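Local coordinates for protein TrwG component of type IV secretion system (Bartonella birtlesii, PDB 4JF8) that probably serves as a VirB8-family component of a bacterial type IV secretion system, here as the NTF2-like domain of a membrane protein, at residues I143-V148 / L162-T167; Q139-G144 / Y169-E174; V44-L49 / S109-G114; T58-T63 / K100-V105. All coordinates share one frame; numbering follows the deposited sequence. Where two conformers were deposited one is given.

Interaction 1. Residues I143-V148 / L162-T167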
loop_
_atom_site.group_PDB
_atom_site.type_symbol
_atom_site.label_atom_id
_atom_site.label_comp_id
_atom_site.label_asym_id
_atom_site.label_seq_id
_atom_site.Cartn_x
_atom_site.Cartn_y
_atom_site.Cartn_z
ATOM N N ILE A 143 -6.986 -6.806 18.009
ATOM C CA ILE A 143 -7.608 -5.830 17.112
ATOM C C ILE A 143 -9.098 -6.084 16.987
ATOM O O ILE A 143 -9.530 -7.206 16.709
ATOM C CB ILE A 143 -6.984 -5.907 15.712
ATOM C CG1 ILE A 143 -5.457 -5.883 15.818
ATOM C CG2 ILE A 143 -7.485 -4.756 14.844
ATOM C CD1 ILE A 143 -4.733 -5.879 14.491
ATOM N N GLY A 144 -9.893 -5.041 17.200
ATOM C CA GLY A 144 -11.304 -5.081 16.856
ATOM C C GLY A 144 -11.473 -4.324 15.558
ATOM O O GLY A 144 -10.832 -3.286 15.343
ATOM N N TYR A 145 -12.324 -4.831 14.680
ATOM C CA TYR A 145 -12.497 -4.226 13.352
ATOM C C TYR A 145 -13.887 -4.467 12.824
ATOM O O TYR A 145 -14.604 -5.349 13.300
ATOM C CB TYR A 145 -11.432 -4.716 12.366
ATOM C CG TYR A 145 -11.539 -6.175 11.995
ATOM C CD1 TYR A 145 -12.202 -6.585 10.860
ATOM C CD2 TYR A 145 -10.955 -7.157 12.797
ATOM C CE1 TYR A 145 -12.288 -7.930 10.508
ATOM C CE2 TYR A 145 -11.038 -8.498 12.468
ATOM C CZ TYR A 145 -11.690 -8.884 11.312
ATOM O OH TYR A 145 -11.760 -10.221 10.964
ATOM N N THR A 146 -14.262 -3.681 11.829
ATOM C CA THR A 146 -15.555 -3.774 11.178
ATOM C C THR A 146 -15.392 -3.187 9.781
ATOM O O THR A 146 -14.358 -2.605 9.449
ATOM C CB THR A 146 -16.632 -3.001 11.975
ATOM O OG1 THR A 146 -17.929 -3.354 11.484
ATOM C CG2 THR A 146 -16.418 -1.495 11.899
ATOM N N TYR A 147 -16.426 -3.339 8.977
ATOM C CA TYR A 147 -16.492 -2.701 7.659
ATOM C C TYR A 147 -17.752 -1.858 7.623
ATOM O O TYR A 147 -18.851 -2.393 7.803
ATOM C CB TYR A 147 -16.527 -3.733 6.537
ATOM C CG TYR A 147 -15.299 -4.611 6.421
ATOM C CD1 TYR A 147 -15.170 -5.783 7.164
ATOM C CD2 TYR A 147 -14.281 -4.279 5.544
ATOM C CE1 TYR A 147 -14.067 -6.592 7.030
ATOM C CE2 TYR A 147 -13.168 -5.083 5.394
ATOM C CZ TYR A 147 -13.066 -6.237 6.137
ATOM O OH TYR A 147 -11.971 -7.059 5.937
ATOM N N VAL A 148 -17.588 -0.567 7.386
ATOM C CA VAL A 148 -18.696 0.387 7.469
ATOM C C VAL A 148 -19.277 0.749 6.103
ATOM O O VAL A 148 -20.249 1.495 6.049
ATOM C CB VAL A 148 -18.311 1.659 8.255
ATOM C CG1 VAL A 148 -17.784 1.279 9.641
ATOM C CG2 VAL A 148 -17.329 2.543 7.507
ATOM N N LEU A 162 -14.000 -0.799 1.072
ATOM C CA LEU A 162 -15.004 -1.480 1.869
ATOM C C LEU A 162 -15.314 -0.781 3.165
ATOM O O LEU A 162 -16.173 -1.241 3.926
ATOM C CB LEU A 162 -14.549 -2.907 2.147
ATOM C CG LEU A 162 -14.131 -3.752 0.945
ATOM C CD1 LEU A 162 -13.690 -5.120 1.425
ATOM C CD2 LEU A 162 -15.245 -3.860 -0.067
ATOM N N GLY A 163 -14.605 0.297 3.464
ATOM C CA GLY A 163 -14.767 0.955 4.750
ATOM C C GLY A 163 -14.249 0.131 5.899
ATOM O O GLY A 163 -14.855 0.112 6.972
ATOM N N PHE A 164 -13.130 -0.558 5.698
ATOM C CA PHE A 164 -12.462 -1.208 6.814
ATOM C C PHE A 164 -12.117 -0.178 7.877
ATOM O O PHE A 164 -11.563 0.863 7.575
ATOM C CB PHE A 164 -11.181 -1.887 6.318
ATOM C CG PHE A 164 -10.360 -2.540 7.411
ATOM C CD1 PHE A 164 -10.713 -3.781 7.925
ATOM C CD2 PHE A 164 -9.219 -1.932 7.896
ATOM C CE1 PHE A 164 -9.951 -4.397 8.910
ATOM C CE2 PHE A 164 -8.475 -2.544 8.873
ATOM C CZ PHE A 164 -8.834 -3.775 9.363
ATOM N N GLN A 165 -12.447 -0.492 9.122
ATOM C CA GLN A 165 -12.191 0.383 10.259
ATOM C C GLN A 165 -11.757 -0.437 11.450
ATOM O O GLN A 165 -12.473 -1.364 11.876
ATOM C CB GLN A 165 -13.423 1.200 10.646
ATOM C CG GLN A 165 -13.858 2.218 9.619
ATOM C CD GLN A 165 -12.939 3.414 9.566
ATOM O OE1 GLN A 165 -11.869 3.404 8.906
ATOM N NE2 GLN A 165 -13.324 4.443 10.257
ATOM N N VAL A 166 -10.590 -0.094 11.984
ATOM C CA VAL A 166 -10.138 -0.641 13.258
ATOM C C VAL A 166 -10.856 0.138 14.349
ATOM O O VAL A 166 -10.734 1.378 14.437
ATOM C CB VAL A 166 -8.623 -0.566 13.383
ATOM C CG1 VAL A 166 -8.164 -0.867 14.811
ATOM C CG2 VAL A 166 -7.971 -1.505 12.388
ATOM N N THR A 167 -11.598 -0.599 15.188
ATOM C CA THR A 167 -12.421 -0.013 16.248
ATOM C C THR A 167 -11.748 -0.088 17.609
ATOM O O THR A 167 -12.133 0.633 18.529
ATOM C CB THR A 167 -13.780 -0.724 16.334
ATOM O OG1 THR A 167 -13.545 -2.117 16.598
ATOM C CG2 THR A 167 -14.556 -0.540 15.030
HETATM O O HOH W 1 -15.369 -4.009 15.852
#

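Interaction 2. Residues Q139-G144 / Y169-E174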
loop_
_atom_site.group_PDB
_atom_site.type_symbol
_atom_site.label_atom_id
_atom_site.label_comp_id
_atom_site.label_asym_id
_atom_site.label_seq_id
_atom_site.Cartn_x
_atom_site.Cartn_y
_atom_site.Cartn_z
ATOM N N GLN A 139 5.642 -9.336 19.789
ATOM C CA GLN A 139 4.432 -8.642 20.188
ATOM C C GLN A 139 3.186 -9.336 19.641
ATOM O O GLN A 139 3.263 -10.127 18.698
ATOM C CB GLN A 139 4.462 -7.202 19.669
ATOM C CG GLN A 139 5.619 -6.375 20.215
ATOM C CD GLN A 139 5.560 -4.918 19.793
ATOM O OE1 GLN A 139 6.481 -4.397 19.168
ATOM N NE2 GLN A 139 4.465 -4.255 20.123
ATOM N N ILE A 140 2.056 -9.035 20.265
ATOM C CA ILE A 140 0.726 -9.464 19.805
ATOM C C ILE A 140 -0.155 -8.240 19.756
ATOM O O ILE A 140 -0.298 -7.534 20.768
ATOM C CB ILE A 140 0.014 -10.439 20.775
ATOM C CG1 ILE A 140 0.907 -11.635 21.066
ATOM C CG2 ILE A 140 -1.314 -10.915 20.192
ATOM C CD1 ILE A 140 1.055 -12.539 19.874
ATOM N N ALA A 141 -0.752 -7.967 18.590
ATOM C CA ALA A 141 -1.810 -6.961 18.496
ATOM C C ALA A 141 -3.152 -7.637 18.661
ATOM O O ALA A 141 -3.403 -8.675 18.039
ATOM C CB ALA A 141 -1.785 -6.233 17.168
ATOM N N THR A 142 -4.003 -7.049 19.489
ATOM C CA THR A 142 -5.385 -7.518 19.655
ATOM C C THR A 142 -6.233 -6.436 19.033
ATOM O O THR A 142 -6.164 -5.269 19.444
ATOM C CB THR A 142 -5.735 -7.742 21.144
ATOM O OG1 THR A 142 -4.839 -8.712 21.693
ATOM C CG2 THR A 142 -7.159 -8.206 21.289
ATOM N N ILE A 143 -6.986 -6.806 18.009
ATOM C CA ILE A 143 -7.608 -5.830 17.112
ATOM C C ILE A 143 -9.098 -6.084 16.987
ATOM O O ILE A 143 -9.530 -7.206 16.709
ATOM C CB ILE A 143 -6.984 -5.907 15.712
ATOM C CG1 ILE A 143 -5.457 -5.883 15.818
ATOM C CG2 ILE A 143 -7.485 -4.756 14.844
ATOM C CD1 ILE A 143 -4.733 -5.879 14.491
ATOM N N GLY A 144 -9.893 -5.041 17.200
ATOM C CA GLY A 144 -11.304 -5.081 16.856
ATOM C C GLY A 144 -11.473 -4.324 15.558
ATOM O O GLY A 144 -10.832 -3.286 15.343
ATOM N N TYR A 169 -7.523 -1.196 19.213
ATOM C CA TYR A 169 -6.190 -1.690 18.904
ATOM C C TYR A 169 -5.303 -1.547 20.119
ATOM O O TYR A 169 -5.121 -0.447 20.621
ATOM C CB TYR A 169 -5.602 -0.916 17.729
ATOM C CG TYR A 169 -4.263 -1.412 17.269
ATOM C CD1 TYR A 169 -4.174 -2.360 16.260
ATOM C CD2 TYR A 169 -3.075 -0.924 17.799
ATOM C CE1 TYR A 169 -2.956 -2.804 15.801
ATOM C CE2 TYR A 169 -1.860 -1.365 17.348
ATOM C CZ TYR A 169 -1.801 -2.308 16.342
ATOM O OH TYR A 169 -0.600 -2.773 15.849
ATOM N N ARG A 170 -4.712 -2.652 20.530
ATOM C CA ARG A 170 -3.662 -2.636 21.534
ATOM C C ARG A 170 -2.584 -3.614 21.142
ATOM O O ARG A 170 -2.837 -4.565 20.386
ATOM C CB ARG A 170 -4.199 -2.997 22.927
ATOM C CG ARG A 170 -4.826 -4.371 23.019
ATOM C CD ARG A 170 -5.299 -4.710 24.434
ATOM N NE ARG A 170 -4.197 -4.702 25.391
ATOM C CZ ARG A 170 -4.095 -3.948 26.488
ATOM N NH1 ARG A 170 -5.067 -3.138 26.896
ATOM N NH2 ARG A 170 -2.991 -4.052 27.209
ATOM N N THR A 171 -1.373 -3.388 21.660
ATOM C CA THR A 171 -0.258 -4.335 21.510
ATOM C C THR A 171 0.262 -4.706 22.886
ATOM O O THR A 171 0.182 -3.917 23.830
ATOM C CB THR A 171 0.880 -3.763 20.650
ATOM O OG1 THR A 171 1.330 -2.544 21.236
ATOM C CG2 THR A 171 0.413 -3.503 19.250
ATOM N N ASP A 172 0.725 -5.952 22.992
ATOM C CA ASP A 172 1.271 -6.485 24.239
ATOM C C ASP A 172 2.413 -7.434 23.901
ATOM O O ASP A 172 2.448 -8.012 22.826
ATOM C CB ASP A 172 0.187 -7.269 24.962
ATOM C CG ASP A 172 -0.975 -6.396 25.411
ATOM O OD1 ASP A 172 -0.876 -5.704 26.447
ATOM O OD2 ASP A 172 -2.017 -6.351 24.707
ATOM N N PRO A 173 3.321 -7.684 24.864
ATOM C CA PRO A 173 4.330 -8.711 24.659
ATOM C C PRO A 173 3.699 -10.085 24.473
ATOM O O PRO A 173 2.737 -10.440 25.156
ATOM C CB PRO A 173 5.146 -8.665 25.962
ATOM C CG PRO A 173 4.957 -7.271 26.460
ATOM C CD PRO A 173 3.535 -6.953 26.129
ATOM N N GLU A 174 4.269 -10.851 23.555
ATOM C CA GLU A 174 3.840 -12.232 23.361
ATOM C C GLU A 174 4.336 -13.098 24.504
ATOM O O GLU A 174 5.410 -12.896 25.009
ATOM C CB GLU A 174 4.398 -12.778 22.042
ATOM C CG GLU A 174 3.762 -14.098 21.611
ATOM C CD GLU A 174 4.334 -14.659 20.325
ATOM O OE1 GLU A 174 5.350 -14.140 19.846
ATOM O OE2 GLU A 174 3.784 -15.672 19.841
HETATM O O HOH W 2 3.376 -1.627 19.590
HETATM O O HOH W 3 -2.429 -7.740 22.489
#

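Interaction 3. Residues V44-L49 / S109-G114. With EDO (1,2-ethanediol), chain D.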
loop_
_atom_site.group_PDB
_atom_site.type_symbol
_atom_site.label_atom_id
_atom_site.label_comp_id
_atom_site.label_asym_id
_atom_site.label_seq_id
_atom_site.Cartn_x
_atom_site.Cartn_y
_atom_site.Cartn_z
ATOM N N VAL A 44 -9.577 -11.733 2.861
ATOM C CA VAL A 44 -9.727 -10.288 2.785
ATOM C C VAL A 44 -9.484 -9.634 4.142
ATOM O O VAL A 44 -8.787 -8.615 4.225
ATOM C CB VAL A 44 -11.071 -9.879 2.159
ATOM C CG1 VAL A 44 -11.308 -8.393 2.324
ATOM C CG2 VAL A 44 -11.086 -10.302 0.683
ATOM N N ASP A 45 -9.991 -10.213 5.223
ATOM C CA ASP A 45 -9.765 -9.623 6.531
ATOM C C ASP A 45 -8.252 -9.625 6.824
ATOM O O ASP A 45 -7.700 -8.645 7.329
ATOM C CB ASP A 45 -10.485 -10.384 7.639
ATOM C CG ASP A 45 -11.990 -10.194 7.639
ATOM O OD1 ASP A 45 -12.573 -9.538 6.763
ATOM O OD2 ASP A 45 -12.632 -10.794 8.559
ATOM N N ARG A 46 -7.561 -10.718 6.501
ATOM C CA ARG A 46 -6.111 -10.782 6.724
ATOM C C ARG A 46 -5.375 -9.709 5.926
ATOM O O ARG A 46 -4.430 -9.117 6.426
ATOM C CB ARG A 46 -5.543 -12.165 6.400
ATOM C CG ARG A 46 -5.843 -13.212 7.463
ATOM C CD ARG A 46 -5.216 -14.540 7.111
ATOM N NE ARG A 46 -5.173 -15.401 8.288
ATOM C CZ ARG A 46 -5.114 -16.729 8.276
ATOM N NH1 ARG A 46 -5.105 -17.412 7.134
ATOM N NH2 ARG A 46 -5.084 -17.374 9.431
ATOM N N TYR A 47 -5.814 -9.444 4.694
ATOM C CA TYR A 47 -5.203 -8.382 3.886
ATOM C C TYR A 47 -5.264 -7.053 4.633
ATOM O O TYR A 47 -4.234 -6.361 4.772
ATOM C CB TYR A 47 -5.904 -8.265 2.536
ATOM C CG TYR A 47 -5.437 -7.088 1.718
ATOM C CD1 TYR A 47 -4.270 -7.159 0.982
ATOM C CD2 TYR A 47 -6.125 -5.868 1.736
ATOM C CE1 TYR A 47 -3.815 -6.078 0.240
ATOM C CE2 TYR A 47 -5.677 -4.776 1.003
ATOM C CZ TYR A 47 -4.512 -4.889 0.272
ATOM O OH TYR A 47 -4.035 -3.818 -0.455
ATOM N N TRP A 48 -6.443 -6.677 5.109
ATOM C CA TRP A 48 -6.610 -5.394 5.795
ATOM C C TRP A 48 -5.907 -5.331 7.147
ATOM O O TRP A 48 -5.281 -4.320 7.479
ATOM C CB TRP A 48 -8.091 -4.994 5.901
ATOM C CG TRP A 48 -8.613 -4.640 4.549
ATOM C CD1 TRP A 48 -9.470 -5.378 3.779
ATOM C CD2 TRP A 48 -8.254 -3.495 3.770
ATOM N NE1 TRP A 48 -9.658 -4.759 2.571
ATOM C CE2 TRP A 48 -8.916 -3.606 2.531
ATOM C CE3 TRP A 48 -7.407 -2.402 3.988
ATOM C CZ2 TRP A 48 -8.756 -2.643 1.521
ATOM C CZ3 TRP A 48 -7.279 -1.458 2.995
ATOM C CH2 TRP A 48 -7.943 -1.586 1.784
ATOM N N LEU A 49 -5.977 -6.418 7.910
ATOM C CA LEU A 49 -5.291 -6.481 9.193
ATOM C C LEU A 49 -3.787 -6.375 9.025
ATOM O O LEU A 49 -3.119 -5.704 9.812
ATOM C CB LEU A 49 -5.656 -7.775 9.919
ATOM C CG LEU A 49 -7.123 -7.818 10.393
ATOM C CD1 LEU A 49 -7.562 -9.259 10.660
ATOM C CD2 LEU A 49 -7.385 -6.920 11.601
ATOM N N SER A 109 1.825 -14.167 12.041
ATOM C CA SER A 109 0.510 -14.830 11.884
ATOM C C SER A 109 -0.587 -13.847 12.178
ATOM O O SER A 109 -0.401 -12.885 12.932
ATOM C CB SER A 109 0.399 -16.074 12.774
ATOM O OG SER A 109 0.474 -15.732 14.133
ATOM N N ILE A 110 -1.752 -14.111 11.594
ATOM C CA ILE A 110 -2.952 -13.290 11.766
ATOM C C ILE A 110 -4.106 -14.243 11.962
ATOM O O ILE A 110 -4.369 -15.091 11.086
ATOM C CB ILE A 110 -3.239 -12.417 10.511
ATOM C CG1 ILE A 110 -2.053 -11.501 10.227
ATOM C CG2 ILE A 110 -4.520 -11.618 10.718
ATOM C CD1 ILE A 110 -2.181 -10.710 8.938
ATOM N N GLN A 111 -4.778 -14.132 13.101
ATOM C CA GLN A 111 -5.882 -15.038 13.432
ATOM C C GLN A 111 -7.173 -14.265 13.702
ATOM O O GLN A 111 -7.422 -13.833 14.831
ATOM C CB GLN A 111 -5.531 -15.909 14.641
ATOM C CG GLN A 111 -4.340 -16.833 14.426
ATOM C CD GLN A 111 -4.443 -17.703 13.176
ATOM O OE1 GLN A 111 -5.537 -18.021 12.695
ATOM N NE2 GLN A 111 -3.287 -18.099 12.642
ATOM N N PRO A 112 -8.011 -14.089 12.671
ATOM C CA PRO A 112 -9.321 -13.519 12.922
ATOM C C PRO A 112 -10.204 -14.579 13.559
ATOM O O PRO A 112 -10.024 -15.782 13.291
ATOM C CB PRO A 112 -9.841 -13.173 11.522
ATOM C CG PRO A 112 -8.728 -13.449 10.566
ATOM C CD PRO A 112 -7.805 -14.398 11.246
ATOM N N ASN A 113 -11.137 -14.154 14.409
ATOM C CA ASN A 113 -12.095 -15.095 14.997
ATOM C C ASN A 113 -13.387 -15.184 14.191
ATOM O O ASN A 113 -14.279 -15.976 14.555
ATOM C CB ASN A 113 -12.343 -14.797 16.470
ATOM C CG ASN A 113 -13.120 -13.534 16.710
ATOM O OD1 ASN A 113 -13.467 -12.786 15.787
ATOM N ND2 ASN A 113 -13.420 -13.291 17.969
ATOM N N GLY A 114 -13.509 -14.402 13.122
ATOM C CA GLY A 114 -14.701 -14.376 12.270
ATOM C C GLY A 114 -15.829 -13.521 12.825
ATOM O O GLY A 114 -16.885 -13.397 12.207
HETATM C C1 EDO D . -9.461 -4.818 -1.676
HETATM O O1 EDO D . -10.313 -5.400 -2.671
HETATM C C2 EDO D . -9.171 -5.883 -0.636
HETATM O O2 EDO D . -10.387 -6.086 0.098
#

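Interaction 4. Residues T58-T63 / K100-V105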
loop_
_atom_site.group_PDB
_atom_site.type_symbol
_atom_site.label_atom_id
_atom_site.label_comp_id
_atom_site.label_asym_id
_atom_site.label_seq_id
_atom_site.Cartn_x
_atom_site.Cartn_y
_atom_site.Cartn_z
ATOM N N THR A 58 5.309 0.069 11.724
ATOM C CA THR A 58 6.555 0.425 11.038
ATOM C C THR A 58 6.937 1.851 11.323
ATOM O O THR A 58 6.064 2.729 11.299
ATOM C CB THR A 58 6.407 0.262 9.511
ATOM O OG1 THR A 58 6.232 -1.122 9.193
ATOM C CG2 THR A 58 7.615 0.814 8.766
ATOM N N TYR A 59 8.212 2.091 11.621
ATOM C CA TYR A 59 8.724 3.459 11.626
ATOM C C TYR A 59 9.807 3.544 10.585
ATOM O O TYR A 59 10.848 2.901 10.708
ATOM C CB TYR A 59 9.275 3.916 13.005
ATOM C CG TYR A 59 9.679 5.356 12.901
ATOM C CD1 TYR A 59 8.761 6.366 13.062
ATOM C CD2 TYR A 59 10.989 5.705 12.564
ATOM C CE1 TYR A 59 9.110 7.685 12.911
ATOM C CE2 TYR A 59 11.352 7.031 12.398
ATOM C CZ TYR A 59 10.408 8.015 12.587
ATOM O OH TYR A 59 10.727 9.352 12.412
ATOM N N ASP A 60 9.585 4.354 9.558
ATOM C CA ASP A 60 10.578 4.503 8.498
ATOM C C ASP A 60 10.343 5.870 7.909
ATOM O O ASP A 60 9.317 6.097 7.281
ATOM C CB ASP A 60 10.416 3.388 7.462
ATOM C CG ASP A 60 11.473 3.413 6.374
ATOM O OD1 ASP A 60 12.169 4.420 6.204
ATOM O OD2 ASP A 60 11.547 2.366 5.680
ATOM N N TYR A 61 11.292 6.777 8.071
ATOM C CA TYR A 61 11.189 8.139 7.574
ATOM C C TYR A 61 10.869 8.171 6.083
ATOM O O TYR A 61 10.175 9.075 5.607
ATOM C CB TYR A 61 12.530 8.815 7.835
ATOM C CG TYR A 61 12.599 10.302 7.648
ATOM C CD1 TYR A 61 12.103 11.157 8.620
ATOM C CD2 TYR A 61 13.205 10.855 6.525
ATOM C CE1 TYR A 61 12.188 12.526 8.472
ATOM C CE2 TYR A 61 13.296 12.224 6.366
ATOM C CZ TYR A 61 12.784 13.053 7.341
ATOM O OH TYR A 61 12.858 14.421 7.199
ATOM N N ASP A 62 11.391 7.189 5.355
ATOM C CA ASP A 62 11.171 7.100 3.905
ATOM C C ASP A 62 9.716 6.855 3.539
ATOM O O ASP A 62 9.313 7.207 2.421
ATOM C CB ASP A 62 12.015 5.994 3.267
ATOM C CG ASP A 62 13.512 6.254 3.360
ATOM O OD1 ASP A 62 13.917 7.399 3.625
ATOM O OD2 ASP A 62 14.236 5.261 3.195
ATOM N N THR A 63 8.932 6.235 4.416
ATOM C CA THR A 63 7.551 5.878 4.091
ATOM C C THR A 63 6.574 6.410 5.128
ATOM O O THR A 63 5.383 6.100 5.055
ATOM C CB THR A 63 7.386 4.361 3.937
ATOM O OG1 THR A 63 7.727 3.693 5.162
ATOM C CG2 THR A 63 8.261 3.836 2.798
ATOM N N LYS A 100 16.874 8.880 11.807
ATOM C CA LYS A 100 18.059 8.250 12.372
ATOM C C LYS A 100 17.805 6.853 12.907
ATOM O O LYS A 100 18.686 6.227 13.466
ATOM C CB LYS A 100 18.620 9.151 13.471
ATOM C CG LYS A 100 19.044 10.547 12.974
ATOM C CD LYS A 100 20.038 10.458 11.822
ATOM C CE LYS A 100 20.694 11.802 11.495
ATOM N NZ LYS A 100 19.809 12.740 10.757
ATOM N N ALA A 101 16.592 6.340 12.727
ATOM C CA ALA A 101 16.302 4.947 13.062
ATOM C C ALA A 101 15.090 4.495 12.303
ATOM O O ALA A 101 14.227 5.318 11.969
ATOM C CB ALA A 101 16.036 4.798 14.543
ATOM N N ARG A 102 15.036 3.187 12.077
ATOM C CA ARG A 102 13.865 2.522 11.517
ATOM C C ARG A 102 13.416 1.486 12.534
ATOM O O ARG A 102 14.247 0.902 13.231
ATOM C CB ARG A 102 14.205 1.794 10.212
ATOM C CG ARG A 102 14.337 2.667 8.990
ATOM C CD ARG A 102 14.367 1.868 7.692
ATOM N NE ARG A 102 14.638 2.732 6.552
ATOM C CZ ARG A 102 15.866 3.048 6.166
ATOM N NH1 ARG A 102 16.889 2.513 6.798
ATOM N NH2 ARG A 102 16.063 3.853 5.133
ATOM N N ILE A 103 12.117 1.251 12.591
ATOM C CA ILE A 103 11.535 0.119 13.314
ATOM C C ILE A 103 10.924 -0.761 12.242
ATOM O O ILE A 103 9.971 -0.360 11.570
ATOM C CB ILE A 103 10.497 0.528 14.357
ATOM C CG1 ILE A 103 11.108 1.402 15.456
ATOM C CG2 ILE A 103 9.922 -0.744 15.003
ATOM C CD1 ILE A 103 10.098 2.001 16.400
ATOM N N THR A 104 11.508 -1.927 12.073
ATOM C CA THR A 104 11.094 -2.866 11.040
ATOM C C THR A 104 10.197 -3.934 11.633
ATOM O O THR A 104 10.458 -4.444 12.723
ATOM C CB THR A 104 12.324 -3.419 10.332
ATOM O OG1 THR A 104 13.106 -2.290 9.885
ATOM C CG2 THR A 104 11.929 -4.227 9.134
ATOM N N VAL A 105 9.127 -4.241 10.907
ATOM C CA VAL A 105 8.044 -5.099 11.395
ATOM C C VAL A 105 7.971 -6.343 10.531
ATOM O O VAL A 105 7.966 -6.244 9.293
ATOM C CB VAL A 105 6.702 -4.355 11.307
ATOM C CG1 VAL A 105 5.546 -5.268 11.711
ATOM C CG2 VAL A 105 6.729 -3.100 12.157
HETATM O O HOH W 4 8.346 -2.671 8.595
HETATM O O HOH W 5 13.733 6.294 9.459
#

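Interaction 1. Residues I143-V148 / L162-T167
With Phe164 CG set opposite its backbone N (chi1 177°) and Tyr147 CG turned to lie beside its own N (chi1 -63°), the two rings meet on one face of the antiparallel pair of strands 137-147 and 164-173. The edge of Phe164 is directed at the face of Tyr147 in an offset edge-to-face pair, planes 61° apart, with Phe164 CD1 3.8 Å from Tyr147 CE2. Leu162 runs alongside Tyr147, its CB 3.7 Å from Tyr147 CD2. On the same face Tyr145 adds a third ring, which meets Phe164 obliquely, its CD1 3.7 Å from Phe164 CE1. The opposite face carries Thr146 and Gln165, whose backbones exchange two hydrogen bonds. At the strand end, Val148 N donates to Gly163 O at 2.8 Å, at a turn where the positive phi of Gly163 favours glycine. A water links Thr167 OG1 and, weakly, Tyr145 O. The phenol oxygens of Tyr145 and Tyr147 both bond to the carboxylate of Asp45 on helix 42-57, while Trp48 of that helix packs on Phe164. The aromatic cluster thus presents an apolar surface to the helix, and its two hydroxyls supply part of the hydrogen bonding of the buried acid, to which Ser39 and the Tyr40 N-H add; this would favour its charged form.

Interaction 2. Residues Q139-G144 / Y169-E174
Tyr169 and Ile143 lie side by side and point the same way, the isoleucine CG1 3.8 Å from Tyr169 CD1. Because Tyr169 CG is opposite its backbone N (chi1 -176°), the ring extends along the strand pair far enough for its CE1 to reach Ala141 CB at 3.9 Å. Its hydroxyl bonds to Glu57, and Tyr52 meets the ring edge-to-face, both from helix 42-57. On the other face, Arg170 grips Asp172 side-on: NE bonds to OD2 and NH2 to OD1, each at 2.8 Å and nearly straight, with both oxygens in the guanidinium plane and using their syn lone pairs. The paired bonds fix the rotation of the carboxylate at the guanidinium edge. A water bound to Asp172 OD2 also donates to Ile140 O and accepts from Thr142 OG1, tying the acid to the neighbouring strand. Farther along, Ile140 CD1 lies against the aliphatic part of Glu174, 3.6 Å from its CG, while the Glu174 carboxylate forms salt bridges with Arg108 and Arg121. Four backbone hydrogen bonds join Ile140 with Asp172 and Thr142 with Arg170. The result is an antiparallel ladder at the 164-173 side of the sheet, its Tyr169 face packed on a helix as in the NTF2-like fold of VirB8 domains.

Interaction 3. Residues V44-L49 / S109-G114
A single backbone carbonyl, Ile110 O, is gripped by two nitrogens of one arginine: Arg46 NE and Arg46 NH2 each donate to it from 2.9 Å. In this NTF2-like domain the bond links helix 42-57 to strand 101-112 of the curved sheet. The side-on grip is shared unequally in direction, since NH2 lies nearly along the C=O axis whereas NE is tilted 32° from the carbonyl plane. Arg46 is extended from CG to NE, and this straight chain slides past Ile110 in the opposite direction, bringing Arg46 CG within 3.9 Å of Ile110 CG2. Beyond the carbonyl, Arg46 NH2 makes a weak bond to Gln111 OE1, whose amide plane stands almost perpendicular to the guanidinium. Glu42, one helical turn earlier, forms a salt bridge with the same NH2, so the arginine probably has part of its charge balanced within the helix.

Under this polar rim the contact is apolar. Leu49 points at the strand and places CD1 3.8 Å from Ile110 CG2, with the Pro112 ring farther along. The same helix also contributes to the dimer: Tyr47 OH hydrogen-bonds to Tyr47 OH of the second subunit, and Leu158 of that subunit packs on Arg46, Tyr47 and Ile110. Within the chain, Tyr47 CD2 sits 3.6 Å above the plane of the Trp48 ring. A 1,2-ethanediol, probably from the crystallisation liquor, lies at the interface and also bonds to Trp48 of the second subunit; in this chain Trp48 NE1 donates to its O2 at 2.9 Å.

Interaction 4. Residues T58-T63 / K100-V105
This is a loop-to-strand contact, part backbone bridge and part salt-bridge network, in which the connection between helices 42-57 and 64-73 lies beside the beginning of strand 101-112. Tyr59 and Ile103 form a single antiparallel hydrogen-bonded pair: Tyr59 N donates to Ile103 O at 3.0 Å, and Ile103 N returns a bond to Tyr59 O at 2.8 Å. The Tyr59 side chain leaves with CG opposite the backbone N (chi1 -176°), which brings one ring edge to Ala101 O, 3.3 Å from Tyr59 CD2; its hydroxyl bonds to Ser98 O. Tyr59 CB meanwhile rests on Ile103 CB.

The next turn of the loop is an Asx turn, closed by Asp62 N on Asp60 OD1. It brings two carboxylates to the guanidinium edge of Arg102, an extended side chain on an outer strand of the NTF2-like sheet. Arg102 NE meets Asp60 OD1 at 3.0 Å in a weak, bent bond, with carboxylate and guanidinium planes 83° apart. Arg102 NH2 reaches Asp62 OD2, also at 3.0 Å, approaching from above that carboxylate plane. The arginine would thus offset the charge of two acids held close together by the turn. Two waters bridge the segments: one joins Val105 N to Thr58 OG1, which also bonds to Leu54 O of the preceding helix, and the other joins Tyr61 N to Ala101 O.

In the fold
Interactions 1 and 2 are successive lengths of the same ladder between strands 137-147 and 164-173; they share Ile143 and Gly144, and their centres are about 16 Å apart. Interaction 3 sits about 11 Å from interaction 1, centre to centre, and the two touch through Asp45, whose OD2 and OD1 lie 2.6 Å from Tyr145 OH and 2.7 Å from Tyr147 OH. It meets interaction 2 where Leu49 packs on Ile143. Interaction 4 uses the other end of strand 101-112, about 24 Å from interaction 3 between centres and across the chain's centre from it. Interactions 3 and 4 both touch the second subunit, and interaction 3 also borders the 1,2-ethanediol at that interface.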